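Local coordinates for protein NAD-dependent L-serine dehydrogenase (Pseudomonas aeruginosa, PDB 3OBB) that catalyses the NAD-dependent oxidation of L-serine and methyl-L-serine, with low activity toward beta-hydroxyisobutyrate, and works as a homotetramer built as a dimer of dimers, at residues 122-127 with 134-139. Sequence-based numbering, arbitrary orientation.
Sequences PVSGGT and TLTFMV
V123 lays its CG2 methyl over one face of the F137 ring, 3.9 Å from the centroid and displaced toward the CE2 rim, in a CH-pi contact between partners of an antiparallel non-hydrogen-bonded pair. The same methyl meets L135 CD1 at 3.4 Å, closer than usual for two carbons, so the leucine branch and the aromatic face approach it from directions roughly at right angles. In F137, CG stands beside the backbone N (chi1 -71°), and with chi2 at 88° the ring turns its face to the valine. L135 reaches past V123 with its other branch, CD2, which lies 3.8 Å from G126 O.

The next pair, S124 with T136, is hydrogen-bonded in both directions: T136 N gives to S124 O at 2.9 Å and S124 N to T136 O at 3.0 Å. A third bond runs from M138 N to P122 O (3.0 Å). On the face bearing S124 and T136, the selenomethionine M138 runs extended beyond CG and carries its CE methyl to 3.9 Å from S124 CB.

Helix 127-132, with G126 at its N-cap, joins the neighbouring antiparallel strands 117-124 and 135-140 of the Rossmann-type NAD-binding domain. V123 and L135 pack on M14 of the NAD+ site, while V123 O accepts a hydrogen bond from the active-site K173 on helix 168-196, which also packs against P122 and M138. Helix 143-156 backs F137 through F153 and M156, strand 159-164 flanks 135-140, and S211, S212 and I207 of a second subunit pack on T136, S124 and M138.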
loop_
_atom_site.group_PDB
_atom_site.type_symbol
_atom_site.label_atom_id
_atom_site.label_comp_id
_atom_site.label_asym_id
_atom_site.label_seq_id
_atom_site.Cartn_x
_atom_site.Cartn_y
_atom_site.Cartn_z
ATOM N N PRO A 122 7.316 -28.655 2.284
ATOM C CA PRO A 122 7.185 -27.670 3.344
ATOM C C PRO A 122 5.885 -27.876 4.045
ATOM O O PRO A 122 4.914 -28.442 3.493
ATOM C CB PRO A 122 7.113 -26.345 2.593
ATOM C CG PRO A 122 6.627 -26.763 1.197
ATOM C CD PRO A 122 7.411 -27.989 0.976
ATOM N N VAL A 123 5.843 -27.345 5.242
ATOM C CA VAL A 123 4.861 -27.783 6.166
ATOM C C VAL A 123 4.098 -26.570 6.695
ATOM O O VAL A 123 4.621 -25.434 6.709
ATOM C CB VAL A 123 5.591 -28.684 7.202
ATOM C CG1 VAL A 123 6.076 -27.905 8.365
ATOM C CG2 VAL A 123 4.746 -29.848 7.581
ATOM N N SER A 124 2.843 -26.800 7.076
ATOM C CA SER A 124 1.978 -25.737 7.572
ATOM C C SER A 124 1.212 -26.298 8.785
ATOM O O SER A 124 0.826 -27.464 8.803
ATOM C CB SER A 124 1.071 -25.298 6.409
ATOM O OG SER A 124 -0.011 -24.523 6.821
ATOM N N GLY A 125 0.992 -25.468 9.792
ATOM C CA GLY A 125 0.525 -25.928 11.070
ATOM C C GLY A 125 1.489 -25.459 12.154
ATOM O O GLY A 125 2.587 -24.923 11.899
ATOM N N GLY A 126 1.104 -25.645 13.388
ATOM C CA GLY A 126 1.955 -25.097 14.398
ATOM C C GLY A 126 3.046 -26.012 14.884
ATOM O O GLY A 126 3.101 -27.185 14.545
ATOM N N THR A 127 3.892 -25.442 15.730
ATOM C CA THR A 127 4.683 -26.193 16.676
ATOM C C THR A 127 3.768 -27.232 17.311
ATOM O O THR A 127 4.193 -28.342 17.626
ATOM C CB THR A 127 5.256 -25.216 17.711
ATOM O OG1 THR A 127 6.659 -25.384 17.784
ATOM C CG2 THR A 127 4.595 -25.332 19.138
ATOM N N THR A 134 -0.291 -33.498 13.026
ATOM C CA THR A 134 -1.474 -33.062 12.225
ATOM C C THR A 134 -1.119 -32.007 11.161
ATOM O O THR A 134 -2.001 -31.320 10.607
ATOM C CB THR A 134 -2.558 -32.450 13.123
ATOM O OG1 THR A 134 -2.001 -31.316 13.814
ATOM C CG2 THR A 134 -3.087 -33.471 14.146
ATOM N N LEU A 135 0.177 -31.885 10.901
ATOM C CA LEU A 135 0.719 -30.936 9.940
ATOM C C LEU A 135 0.130 -31.118 8.548
ATOM O O LEU A 135 -0.223 -32.214 8.150
ATOM C CB LEU A 135 2.241 -31.124 9.843
ATOM C CG LEU A 135 3.088 -30.707 11.028
ATOM C CD1 LEU A 135 4.555 -31.078 10.744
ATOM C CD2 LEU A 135 2.910 -29.210 11.305
ATOM N N THR A 136 0.037 -30.053 7.786
ATOM C CA THR A 136 -0.213 -30.279 6.356
ATOM C C THR A 136 1.089 -30.208 5.577
ATOM O O THR A 136 1.955 -29.400 5.866
ATOM C CB THR A 136 -1.442 -29.501 5.745
ATOM O OG1 THR A 136 -1.109 -28.867 4.475
ATOM C CG2 THR A 136 -2.010 -28.549 6.707
ATOM N N PHE A 137 1.243 -31.129 4.648
ATOM C CA PHE A 137 2.385 -31.094 3.791
ATOM C C PHE A 137 1.940 -30.610 2.455
ATOM O O PHE A 137 0.874 -30.999 1.976
ATOM C CB PHE A 137 3.008 -32.483 3.674
ATOM C CG PHE A 137 3.698 -32.938 4.922
ATOM C CD1 PHE A 137 2.989 -33.610 5.921
ATOM C CD2 PHE A 137 5.063 -32.691 5.109
ATOM C CE1 PHE A 137 3.618 -34.062 7.068
ATOM C CE2 PHE A 137 5.715 -33.127 6.255
ATOM C CZ PHE A 137 4.995 -33.830 7.245
HETATM N N MSE A 138 2.774 -29.781 1.842
HETATM C CA MSE A 138 2.538 -29.298 0.480
HETATM C C MSE A 138 3.714 -29.734 -0.377
HETATM O O MSE A 138 4.845 -29.293 -0.195
HETATM C CB MSE A 138 2.375 -27.787 0.469
HETATM C CG MSE A 138 1.235 -27.328 1.344
HETATM SE SE MSE A 138 1.184 -25.396 1.496
HETATM C CE MSE A 138 -0.314 -25.197 2.720
ATOM N N VAL A 139 3.429 -30.627 -1.307
ATOM C CA VAL A 139 4.472 -31.478 -1.866
ATOM C C VAL A 139 4.665 -31.225 -3.352
ATOM O O VAL A 139 3.709 -31.327 -4.121
ATOM C CB VAL A 139 4.101 -32.951 -1.627
ATOM C CG1 VAL A 139 5.096 -33.895 -2.268
ATOM C CG2 VAL A 139 3.993 -33.212 -0.132
#